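PDB 6U1R: SxtG from Microseira wollei, which is an amidinotransferase of saxitoxin biosynthesis, probably passing an amidino group from a donor to an acceptor through a covalent cysteine intermediate. Local coordinates for residues 219-223 and 224-228; 288-291 and 292-295; 232-236 and 237-241; 91-94 and 95-99. One frame throughout, in Å; residues are numbered along the deposited sequence.

Contact 1: residues 219-223 and 224-228; sequences FVRCG and RDIFG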
loop_
_atom_site.group_PDB
_atom_site.type_symbol
_atom_site.label_atom_id
_atom_site.label_comp_id
_atom_site.label_asym_id
_atom_site.label_seq_id
_atom_site.Cartn_x
_atom_site.Cartn_y
_atom_site.Cartn_z
ATOM N N PHE A 219 3.343 -14.695 -9.658
ATOM C CA PHE A 219 3.325 -15.727 -8.623
ATOM C C PHE A 219 2.146 -16.676 -8.819
ATOM O O PHE A 219 1.072 -16.267 -9.276
ATOM C CB PHE A 219 3.249 -15.104 -7.224
ATOM C CG PHE A 219 4.373 -14.158 -6.934
ATOM C CD1 PHE A 219 4.281 -12.824 -7.297
ATOM C CD2 PHE A 219 5.529 -14.603 -6.325
ATOM C CE1 PHE A 219 5.308 -11.959 -7.052
ATOM C CE2 PHE A 219 6.566 -13.723 -6.063
ATOM C CZ PHE A 219 6.461 -12.405 -6.435
ATOM N N VAL A 220 2.364 -17.959 -8.494
ATOM C CA VAL A 220 1.292 -18.950 -8.425
ATOM C C VAL A 220 1.374 -19.649 -7.073
ATOM O O VAL A 220 2.450 -19.758 -6.476
ATOM C CB VAL A 220 1.348 -19.975 -9.581
ATOM C CG1 VAL A 220 0.835 -19.344 -10.849
ATOM C CG2 VAL A 220 2.770 -20.506 -9.774
ATOM N N ARG A 221 0.218 -20.113 -6.578
ATOM C CA ARG A 221 0.046 -20.479 -5.167
ATOM C C ARG A 221 -0.188 -21.975 -4.974
ATOM O O ARG A 221 -1.128 -22.535 -5.552
ATOM C CB ARG A 221 -1.133 -19.701 -4.581
ATOM C CG ARG A 221 -0.882 -18.161 -4.492
ATOM C CD ARG A 221 -2.148 -17.340 -4.294
ATOM N NE ARG A 221 -3.083 -17.697 -5.349
ATOM C CZ ARG A 221 -4.333 -18.095 -5.171
ATOM N NH1 ARG A 221 -4.906 -18.089 -3.962
ATOM N NH2 ARG A 221 -5.023 -18.491 -6.231
ATOM N N CYS A 222 0.626 -22.594 -4.101
ATOM C CA CYS A 222 0.509 -24.017 -3.733
ATOM C C CYS A 222 0.487 -24.188 -2.209
ATOM O O CYS A 222 1.324 -24.880 -1.629
ATOM C CB CYS A 222 1.658 -24.851 -4.291
ATOM S SG CYS A 222 1.726 -24.869 -6.087
ATOM N N GLY A 223 -0.494 -23.587 -1.563
ATOM C CA GLY A 223 -0.551 -23.635 -0.103
ATOM C C GLY A 223 0.609 -22.882 0.508
ATOM O O GLY A 223 0.863 -21.718 0.173
ATOM N N ARG A 224 1.339 -23.547 1.411
ATOM C CA ARG A 224 2.455 -22.909 2.096
ATOM C C ARG A 224 3.625 -22.575 1.169
ATOM O O ARG A 224 4.500 -21.795 1.567
ATOM C CB ARG A 224 2.972 -23.801 3.230
ATOM C CG ARG A 224 2.041 -23.898 4.421
ATOM C CD ARG A 224 2.742 -24.440 5.654
ATOM N NE ARG A 224 1.812 -24.555 6.780
ATOM C CZ ARG A 224 1.564 -23.600 7.670
ATOM N NH1 ARG A 224 2.177 -22.426 7.600
ATOM N NH2 ARG A 224 0.691 -23.829 8.655
ATOM N N ASP A 225 3.655 -23.126 -0.041
ATOM C CA ASP A 225 4.726 -22.879 -0.998
ATOM C C ASP A 225 4.161 -22.107 -2.180
ATOM O O ASP A 225 3.150 -22.515 -2.768
ATOM C CB ASP A 225 5.367 -24.195 -1.443
ATOM C CG ASP A 225 6.008 -24.914 -0.293
ATOM O OD1 ASP A 225 7.108 -24.490 0.112
ATOM O OD2 ASP A 225 5.391 -25.870 0.233
ATOM N N ILE A 226 4.810 -20.983 -2.503
ATOM C CA ILE A 226 4.435 -20.086 -3.590
ATOM C C ILE A 226 5.623 -19.987 -4.549
ATOM O O ILE A 226 6.780 -19.917 -4.113
ATOM C CB ILE A 226 4.041 -18.698 -3.029
ATOM C CG1 ILE A 226 2.768 -18.797 -2.181
ATOM C CG2 ILE A 226 3.845 -17.666 -4.151
ATOM C CD1 ILE A 226 2.517 -17.593 -1.302
ATOM N N PHE A 227 5.353 -20.020 -5.843
ATOM C CA PHE A 227 6.401 -19.941 -6.860
ATOM C C PHE A 227 6.302 -18.610 -7.590
ATOM O O PHE A 227 5.208 -18.205 -7.990
ATOM C CB PHE A 227 6.287 -21.107 -7.832
ATOM C CG PHE A 227 6.494 -22.427 -7.171
ATOM C CD1 PHE A 227 7.770 -22.952 -7.044
ATOM C CD2 PHE A 227 5.438 -23.105 -6.602
ATOM C CE1 PHE A 227 7.981 -24.146 -6.403
ATOM C CE2 PHE A 227 5.653 -24.313 -5.948
ATOM C CZ PHE A 227 6.933 -24.821 -5.852
ATOM N N GLY A 228 7.442 -17.934 -7.755
ATOM C CA GLY A 228 7.478 -16.673 -8.470
ATOM C C GLY A 228 8.662 -16.624 -9.416
ATOM O O GLY A 228 9.482 -17.547 -9.465
HETATM O O HOH W 1 2.892 -26.696 -0.338
#

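Contact 2: residues 288-291 and 292-295; sequences KLPK and ILKS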
loop_
_atom_site.group_PDB
_atom_site.type_symbol
_atom_site.label_atom_id
_atom_site.label_comp_id
_atom_site.label_asym_id
_atom_site.label_seq_id
_atom_site.Cartn_x
_atom_site.Cartn_y
_atom_site.Cartn_z
ATOM N N LYS A 288 16.560 -27.425 -13.996
ATOM C CA LYS A 288 16.992 -26.367 -13.096
ATOM C C LYS A 288 15.857 -25.866 -12.208
ATOM O O LYS A 288 16.018 -24.852 -11.516
ATOM C CB LYS A 288 17.600 -25.220 -13.910
ATOM C CG LYS A 288 18.750 -25.698 -14.811
ATOM C CD LYS A 288 19.560 -24.538 -15.385
ATOM C CE LYS A 288 20.793 -25.037 -16.144
ATOM N NZ LYS A 288 21.462 -23.932 -16.895
ATOM N N LEU A 289 14.720 -26.555 -12.204
ATOM C CA LEU A 289 13.599 -26.146 -11.369
ATOM C C LEU A 289 13.927 -26.354 -9.892
ATOM O O LEU A 289 14.711 -27.241 -9.546
ATOM C CB LEU A 289 12.357 -26.951 -11.721
ATOM C CG LEU A 289 11.582 -26.560 -12.974
ATOM C CD1 LEU A 289 10.511 -27.608 -13.268
ATOM C CD2 LEU A 289 10.967 -25.169 -12.813
ATOM N N PRO A 290 13.325 -25.567 -8.999
ATOM C CA PRO A 290 13.541 -25.782 -7.561
ATOM C C PRO A 290 13.364 -27.248 -7.188
ATOM O O PRO A 290 12.480 -27.934 -7.699
ATOM C CB PRO A 290 12.477 -24.897 -6.910
ATOM C CG PRO A 290 12.242 -23.805 -7.913
ATOM C CD PRO A 290 12.379 -24.465 -9.260
ATOM N N LYS A 291 14.224 -27.738 -6.292
ATOM C CA LYS A 291 14.227 -29.167 -5.999
ATOM C C LYS A 291 12.950 -29.621 -5.300
ATOM O O LYS A 291 12.598 -30.801 -5.389
ATOM C CB LYS A 291 15.448 -29.516 -5.148
ATOM C CG LYS A 291 16.761 -29.102 -5.805
ATOM C CD LYS A 291 17.841 -30.158 -5.616
ATOM C CE LYS A 291 19.039 -29.887 -6.512
ATOM N NZ LYS A 291 20.047 -30.985 -6.436
ATOM N N ILE A 292 12.245 -28.715 -4.618
ATOM C CA ILE A 292 11.002 -29.081 -3.936
ATOM C C ILE A 292 10.008 -29.710 -4.908
ATOM O O ILE A 292 9.198 -30.568 -4.529
ATOM C CB ILE A 292 10.425 -27.831 -3.240
ATOM C CG1 ILE A 292 9.178 -28.183 -2.427
ATOM C CG2 ILE A 292 10.141 -26.717 -4.281
ATOM C CD1 ILE A 292 8.533 -26.964 -1.741
ATOM N N LEU A 293 10.066 -29.324 -6.179
ATOM C CA LEU A 293 9.134 -29.875 -7.152
ATOM C C LEU A 293 9.394 -31.340 -7.487
ATOM O O LEU A 293 8.569 -31.941 -8.178
ATOM C CB LEU A 293 9.173 -29.021 -8.416
ATOM C CG LEU A 293 8.500 -27.657 -8.229
ATOM C CD1 LEU A 293 8.953 -26.674 -9.291
ATOM C CD2 LEU A 293 7.011 -27.807 -8.292
ATOM N N LYS A 294 10.469 -31.953 -6.972
ATOM C CA LYS A 294 10.796 -33.327 -7.345
ATOM C C LYS A 294 9.707 -34.320 -6.957
ATOM O O LYS A 294 9.576 -35.361 -7.605
ATOM C CB LYS A 294 12.125 -33.755 -6.710
ATOM C CG LYS A 294 13.355 -33.089 -7.312
ATOM C CD LYS A 294 13.509 -33.422 -8.792
ATOM C CE LYS A 294 14.865 -32.972 -9.328
ATOM N NZ LYS A 294 15.089 -33.440 -10.725
ATOM N N SER A 295 8.931 -34.040 -5.912
ATOM C CA SER A 295 7.868 -34.947 -5.493
ATOM C C SER A 295 6.609 -34.859 -6.356
ATOM O O SER A 295 5.716 -35.712 -6.215
ATOM C CB SER A 295 7.499 -34.663 -4.039
ATOM O OG SER A 295 6.984 -33.361 -3.923
#

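Contact 3: residues 232-236 and 237-241; sequences HVTNS and LGIEW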
loop_
_atom_site.group_PDB
_atom_site.type_symbol
_atom_site.label_atom_id
_atom_site.label_comp_id
_atom_site.label_asym_id
_atom_site.label_seq_id
_atom_site.Cartn_x
_atom_site.Cartn_y
_atom_site.Cartn_z
ATOM N N HIS A 232 10.110 -8.370 -16.210
ATOM C CA HIS A 232 10.230 -6.946 -16.501
ATOM C C HIS A 232 9.481 -6.051 -15.522
ATOM O O HIS A 232 9.672 -4.837 -15.599
ATOM C CB HIS A 232 9.781 -6.665 -17.922
ATOM C CG HIS A 232 10.756 -7.165 -18.940
ATOM N ND1 HIS A 232 12.054 -6.708 -19.000
ATOM C CD2 HIS A 232 10.646 -8.109 -19.904
ATOM C CE1 HIS A 232 12.694 -7.325 -19.975
ATOM N NE2 HIS A 232 11.862 -8.180 -20.544
ATOM N N VAL A 233 8.671 -6.586 -14.604
ATOM C CA VAL A 233 8.007 -5.761 -13.603
ATOM C C VAL A 233 8.287 -6.190 -12.161
ATOM O O VAL A 233 8.038 -5.389 -11.250
ATOM C CB VAL A 233 6.480 -5.696 -13.843
ATOM C CG1 VAL A 233 6.184 -5.084 -15.202
ATOM C CG2 VAL A 233 5.848 -7.077 -13.709
ATOM N N THR A 234 8.806 -7.390 -11.911
ATOM C CA THR A 234 9.013 -7.903 -10.557
ATOM C C THR A 234 10.515 -8.019 -10.307
ATOM O O THR A 234 11.200 -8.742 -11.033
ATOM C CB THR A 234 8.322 -9.260 -10.379
ATOM O OG1 THR A 234 6.896 -9.087 -10.452
ATOM C CG2 THR A 234 8.659 -9.873 -9.026
ATOM N N ASN A 235 11.023 -7.296 -9.307
ATOM C CA ASN A 235 12.440 -7.321 -8.977
ATOM C C ASN A 235 12.691 -8.041 -7.656
ATOM O O ASN A 235 11.782 -8.563 -7.005
ATOM C CB ASN A 235 13.029 -5.896 -8.964
ATOM C CG ASN A 235 12.428 -4.995 -7.897
ATOM O OD1 ASN A 235 11.548 -5.390 -7.127
ATOM N ND2 ASN A 235 12.895 -3.757 -7.859
ATOM N N SER A 236 13.972 -8.130 -7.289
ATOM C CA SER A 236 14.333 -8.886 -6.092
ATOM C C SER A 236 13.771 -8.230 -4.837
ATOM O O SER A 236 13.353 -8.926 -3.905
ATOM C CB SER A 236 15.862 -9.040 -5.990
ATOM O OG SER A 236 16.372 -9.910 -6.998
ATOM N N LEU A 237 13.743 -6.894 -4.792
ATOM C CA LEU A 237 13.174 -6.207 -3.626
ATOM C C LEU A 237 11.690 -6.530 -3.471
ATOM O O LEU A 237 11.185 -6.660 -2.348
ATOM C CB LEU A 237 13.358 -4.689 -3.739
ATOM C CG LEU A 237 14.706 -4.052 -3.358
ATOM C CD1 LEU A 237 14.593 -2.521 -3.464
ATOM C CD2 LEU A 237 15.150 -4.463 -1.969
ATOM N N GLY A 238 10.967 -6.608 -4.587
ATOM C CA GLY A 238 9.553 -6.940 -4.515
ATOM C C GLY A 238 9.327 -8.347 -4.002
ATOM O O GLY A 238 8.443 -8.583 -3.174
ATOM N N ILE A 239 10.129 -9.303 -4.484
ATOM C CA ILE A 239 10.035 -10.676 -3.987
ATOM C C ILE A 239 10.378 -10.718 -2.509
ATOM O O ILE A 239 9.700 -11.390 -1.715
ATOM C CB ILE A 239 10.964 -11.594 -4.804
ATOM C CG1 ILE A 239 10.470 -11.739 -6.233
ATOM C CG2 ILE A 239 11.111 -12.962 -4.159
ATOM C CD1 ILE A 239 11.489 -12.311 -7.169
ATOM N N GLU A 240 11.454 -10.008 -2.123
ATOM C CA GLU A 240 11.872 -9.948 -0.721
ATOM C C GLU A 240 10.778 -9.348 0.151
ATOM O O GLU A 240 10.538 -9.804 1.285
ATOM C CB GLU A 240 13.167 -9.126 -0.582
ATOM C CG GLU A 240 13.797 -9.182 0.819
ATOM C CD GLU A 240 14.976 -8.227 1.038
ATOM O OE1 GLU A 240 15.274 -7.370 0.169
ATOM O OE2 GLU A 240 15.609 -8.333 2.110
ATOM N N TRP A 241 10.085 -8.326 -0.368
ATOM C CA TRP A 241 8.983 -7.728 0.370
ATOM C C TRP A 241 7.881 -8.752 0.608
ATOM O O TRP A 241 7.359 -8.879 1.728
ATOM C CB TRP A 241 8.416 -6.494 -0.360
ATOM C CG TRP A 241 7.387 -5.836 0.497
ATOM C CD1 TRP A 241 7.597 -4.810 1.386
ATOM C CD2 TRP A 241 5.994 -6.188 0.611
ATOM N NE1 TRP A 241 6.421 -4.513 2.050
ATOM C CE2 TRP A 241 5.425 -5.343 1.591
ATOM C CE3 TRP A 241 5.174 -7.139 -0.024
ATOM C CZ2 TRP A 241 4.070 -5.419 1.948
ATOM C CZ3 TRP A 241 3.836 -7.216 0.338
ATOM C CH2 TRP A 241 3.298 -6.358 1.316
#

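Contact 4: residues 91-94 and 95-99; sequences KELN and EFIHI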
loop_
_atom_site.group_PDB
_atom_site.type_symbol
_atom_site.label_atom_id
_atom_site.label_comp_id
_atom_site.label_asym_id
_atom_site.label_seq_id
_atom_site.Cartn_x
_atom_site.Cartn_y
_atom_site.Cartn_z
ATOM N N LYS A 91 -18.313 -10.082 -25.681
ATOM C CA LYS A 91 -19.155 -11.231 -26.012
ATOM C C LYS A 91 -18.542 -12.541 -25.513
ATOM O O LYS A 91 -19.242 -13.382 -24.929
ATOM C CB LYS A 91 -19.396 -11.294 -27.520
ATOM C CG LYS A 91 -20.315 -12.453 -27.940
ATOM C CD LYS A 91 -20.393 -12.659 -29.452
ATOM C CE LYS A 91 -21.325 -13.841 -29.782
ATOM N NZ LYS A 91 -21.284 -14.260 -31.213
ATOM N N GLU A 92 -17.241 -12.746 -25.739
ATOM C CA GLU A 92 -16.632 -13.993 -25.284
ATOM C C GLU A 92 -16.528 -14.013 -23.762
ATOM O O GLU A 92 -16.701 -15.061 -23.128
ATOM C CB GLU A 92 -15.263 -14.188 -25.946
ATOM C CG GLU A 92 -15.359 -14.362 -27.462
ATOM C CD GLU A 92 -14.084 -14.847 -28.110
ATOM O OE1 GLU A 92 -12.987 -14.517 -27.615
ATOM O OE2 GLU A 92 -14.185 -15.572 -29.133
ATOM N N LEU A 93 -16.267 -12.857 -23.160
ATOM C CA LEU A 93 -16.313 -12.731 -21.710
ATOM C C LEU A 93 -17.668 -13.181 -21.156
ATOM O O LEU A 93 -17.734 -13.915 -20.160
ATOM C CB LEU A 93 -16.011 -11.285 -21.327
ATOM C CG LEU A 93 -15.881 -10.985 -19.844
ATOM C CD1 LEU A 93 -14.760 -11.752 -19.189
ATOM C CD2 LEU A 93 -15.647 -9.488 -19.665
ATOM N N ASN A 94 -18.758 -12.771 -21.799
ATOM C CA ASN A 94 -20.079 -13.170 -21.322
ATOM C C ASN A 94 -20.270 -14.683 -21.380
ATOM O O ASN A 94 -20.869 -15.271 -20.471
ATOM C CB ASN A 94 -21.155 -12.445 -22.132
ATOM C CG ASN A 94 -21.336 -11.011 -21.677
ATOM O OD1 ASN A 94 -21.016 -10.683 -20.539
ATOM N ND2 ASN A 94 -21.856 -10.152 -22.556
ATOM N N GLU A 95 -19.775 -15.331 -22.431
ATOM C CA GLU A 95 -19.896 -16.786 -22.507
ATOM C C GLU A 95 -19.039 -17.470 -21.438
ATOM O O GLU A 95 -19.466 -18.461 -20.837
ATOM C CB GLU A 95 -19.516 -17.277 -23.903
ATOM C CG GLU A 95 -19.658 -18.794 -24.068
ATOM C CD GLU A 95 -21.019 -19.328 -23.599
ATOM O OE1 GLU A 95 -22.062 -18.714 -23.933
ATOM O OE2 GLU A 95 -21.043 -20.351 -22.873
ATOM N N PHE A 96 -17.824 -16.966 -21.211
ATOM C CA PHE A 96 -16.973 -17.462 -20.129
ATOM C C PHE A 96 -17.692 -17.370 -18.783
ATOM O O PHE A 96 -17.716 -18.328 -18.005
ATOM C CB PHE A 96 -15.659 -16.659 -20.144
ATOM C CG PHE A 96 -14.733 -16.928 -18.989
ATOM C CD1 PHE A 96 -14.435 -18.212 -18.597
ATOM C CD2 PHE A 96 -14.097 -15.874 -18.347
ATOM C CE1 PHE A 96 -13.556 -18.454 -17.554
ATOM C CE2 PHE A 96 -13.204 -16.104 -17.295
ATOM C CZ PHE A 96 -12.927 -17.408 -16.900
ATOM N N ILE A 97 -18.325 -16.228 -18.506
ATOM C CA ILE A 97 -19.073 -16.076 -17.267
ATOM C C ILE A 97 -20.247 -17.059 -17.215
ATOM O O ILE A 97 -20.513 -17.670 -16.168
ATOM C CB ILE A 97 -19.534 -14.614 -17.118
ATOM C CG1 ILE A 97 -18.319 -13.719 -16.824
ATOM C CG2 ILE A 97 -20.590 -14.486 -16.031
ATOM C CD1 ILE A 97 -18.565 -12.226 -17.018
ATOM N N HIS A 98 -20.946 -17.249 -18.345
ATOM C CA HIS A 98 -22.050 -18.210 -18.377
ATOM C C HIS A 98 -21.565 -19.615 -18.002
ATOM O O HIS A 98 -22.235 -20.333 -17.250
ATOM C CB HIS A 98 -22.709 -18.237 -19.759
ATOM C CG HIS A 98 -23.764 -17.185 -19.984
ATOM N ND1 HIS A 98 -24.645 -16.773 -19.009
ATOM C CD2 HIS A 98 -24.092 -16.492 -21.101
ATOM C CE1 HIS A 98 -25.458 -15.854 -19.506
ATOM N NE2 HIS A 98 -25.142 -15.665 -20.774
ATOM N N ILE A 99 -20.403 -20.022 -18.514
ATOM C CA ILE A 99 -19.824 -21.313 -18.134
ATOM C C ILE A 99 -19.555 -21.369 -16.633
ATOM O O ILE A 99 -19.908 -22.344 -15.954
ATOM C CB ILE A 99 -18.543 -21.586 -18.944
ATOM C CG1 ILE A 99 -18.900 -21.747 -20.434
ATOM C CG2 ILE A 99 -17.833 -22.827 -18.400
ATOM C CD1 ILE A 99 -17.707 -21.951 -21.375
#

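Contact 1: residues 219-223 and 224-228
The sulfur of Cys-222 meets the ring of Phe-227 at its edge: SG lies 5.2 Å from the centroid of the Phe-227 ring and 80° off the ring normal, nearest to CE2. On the same face Val-220 stands beside the base of that phenylalanine, its CG2 4.1 Å from Phe-227 CB, the two side chains crossing obliquely. Phe-219, Arg-221 and Ile-226 occupy the other face. With CG anti to its own carbonyl carbon (chi1 -57°), Phe-219 brings its ring alongside Gly-228, CD2 3.6 Å from Gly-228 CA. Ile-226 CG2 packs against Phe-219 CB and touches Val-220 O. The guanidinium of Arg-221 leaves the hairpin for a salt bridge with Asp-372.

Val-220 and Phe-227 form an antiparallel hydrogen-bonded pair, with Val-220 N 2.9 Å from Phe-227 O and a return bond from Phe-227 N to Val-220 O. At the next such pair Cys-222 N donates to Asp-225 O, while the bond from Asp-225 N to Cys-222 O is weak at 3.3 Å. A water donates to both Cys-222 O and Asp-225 OD2, and Asp-225 OD1 is held by Arg-251 and His-253. Gly-223, at positive phi, and Arg-224 form the corners of a type II' turn, the tight reversal of a beta hairpin with a two-residue loop.

Contact 2: residues 288-291 and 292-295
Pro-290 and Leu-293 lie side by side and point the same way, and their apolar contact runs between Pro-290 CD and Leu-293 CD1, 4.1 Å apart. The same methyl also meets Leu-289, whose CB is 4.2 Å from Leu-293 CD1, so one leucine branch rests against two successive residues. On the other flank of the proline, Pro-290 CB faces Ile-292 CG2 at 4.0 Å. Ile-292 has its CG1 arm anti to the backbone N (chi1 -176°), which leaves the CG2 methyl for this contact while the longer arm runs away from the proline.

Two i to i+3 backbone hydrogen bonds make the turn a short 3-10 segment, in the loop between strands 276-279 and 297-300. Leu-293 N donates to Pro-290 O at 3.2 Å, and Lys-294 N donates to Lys-291 O at 2.9 Å. Both donors stand well above the carbonyl planes, by 46° and 49°. The chain of Lys-294 folds past the second acceptor, with CG 3.1 Å from Lys-291 O.

Outside the turn, the apolar face turns inward: Ile-292 and Leu-293 both touch Phe-383, while Pro-290 lies on Ile-255 of strand 251-255. Ser-295 OG is hydrogen-bonded to Phe-383 O, and Lys-291 and Lys-294, both bent at chi2, lie on the exposed side.

Contact 3: residues 232-236 and 237-241
The carboxamide of Asn-235 is the flat group that meets the helix. Its OD1 accepts the N-H of Gly-238 at 2.9 Å, with an N-H...O angle of 150° and the donor tilted 34° from the amide plane. CG sits between the backbone N and the carbonyl carbon (chi1 64°), and this torsion brings the amide group back to the start of the helix, where OD1 is also 3.9 Å from Leu-237 CB. The other end of the amide is tied down from outside the turn, ND2 donating to both Thr-208 O and Glu-211 O; these bonds fix which end of the amide faces the helix.

Asn-235 is thus the N-cap of helix 236-245, its side chain taking up an amide that has no helical carbonyl before it. Glu-209 serves two more of these first-turn amides, accepting from Ser-236 N and Leu-237 N through its two carboxylate oxygens, and its negative charge would probably interact favourably with the helix dipole. The regular bonds then begin: Ile-239 N donates to Asn-235 O at 3.1 Å and Glu-240 N to Ser-236 O at 2.8 Å.

Beside the cap, Thr-234 and Ile-239 cross at about a right angle, with Thr-234 CG2 3.8 Å from Ile-239 CG1. The same CG1 passes 3.5 Å from Asn-235 O. The hydroxyl of Thr-234 is hydrogen-bonded to Asp-218 OD2 and to the backbone N of Asp-215, a predicted active-site residue. Further along the helix, Trp-241 NE1 is hydrogen-bonded to Trp-177 O of the second subunit.

Contact 4: residues 91-94 and 95-99
Leu-93 and Ile-97 meet one turn apart on the inner side of an alpha helix, 83-102, with Leu-93 CG 4.1 Å from Ile-97 CD1. Leu-93 also reaches Phe-96: its CD1 methyl arrives at the edge of the ring, near the ring plane, 4.3 Å from Phe-96 CD2. Leu-93 has CG anti to the backbone N (chi1 -174°), which carries its branch toward the same side as these two neighbours.

Beneath the side chains, four successive i to i+4 backbone bonds hold the spacing. Phe-96 N donates to Glu-92 O and Ile-97 N to Leu-93 O, both at 2.9 Å, and the first of these is nearly straight at 170°. The bonds from Glu-95 N to Lys-91 O and from His-98 N to Asn-94 O complete the set.

Outward from the helix, the buried side chains enter the fold. Leu-93 and Ile-97 rest on Val-42 of strand 37-42, and the Phe-96 ring meets those of Phe-356 and Phe-366 with the planes inclined, neither parallel nor perpendicular; its side chain is about 9 Å from that of Cys-368, predicted to carry the amidino intermediate. Polar side chains tie the flanks: Asn-94 OD1 is hydrogen-bonded to Arg-109 NH1, and Glu-92 OE1 to Ser-358 N. On the exposed side, the His-98 ring lies beside the Asn-94 carbonyl oxygen, its CD2 3.5 Å from Asn-94 O.

In the fold
Contact 1 is the most deeply buried of the four, contact 2 lies at the surface, and contacts 3 and 4 are partly buried. The first three form a connected group. Contact 2 packs on the hairpin of contact 1 through Ile-292 and Leu-293 against Phe-227, while Phe-219, on the other face, touches Thr-234 and Ile-239 of contact 3. Contact 4 stands apart, on the opposite side of the chain's centre from contact 3, about 21 Å away between nearest atoms. Hydrogen bonding differs accordingly: strand pairing in contact 1, 3-10 bonds in contact 2, a side-chain cap leading into the first helical bonds in contact 3 and regular alpha-helical bonds in contact 4.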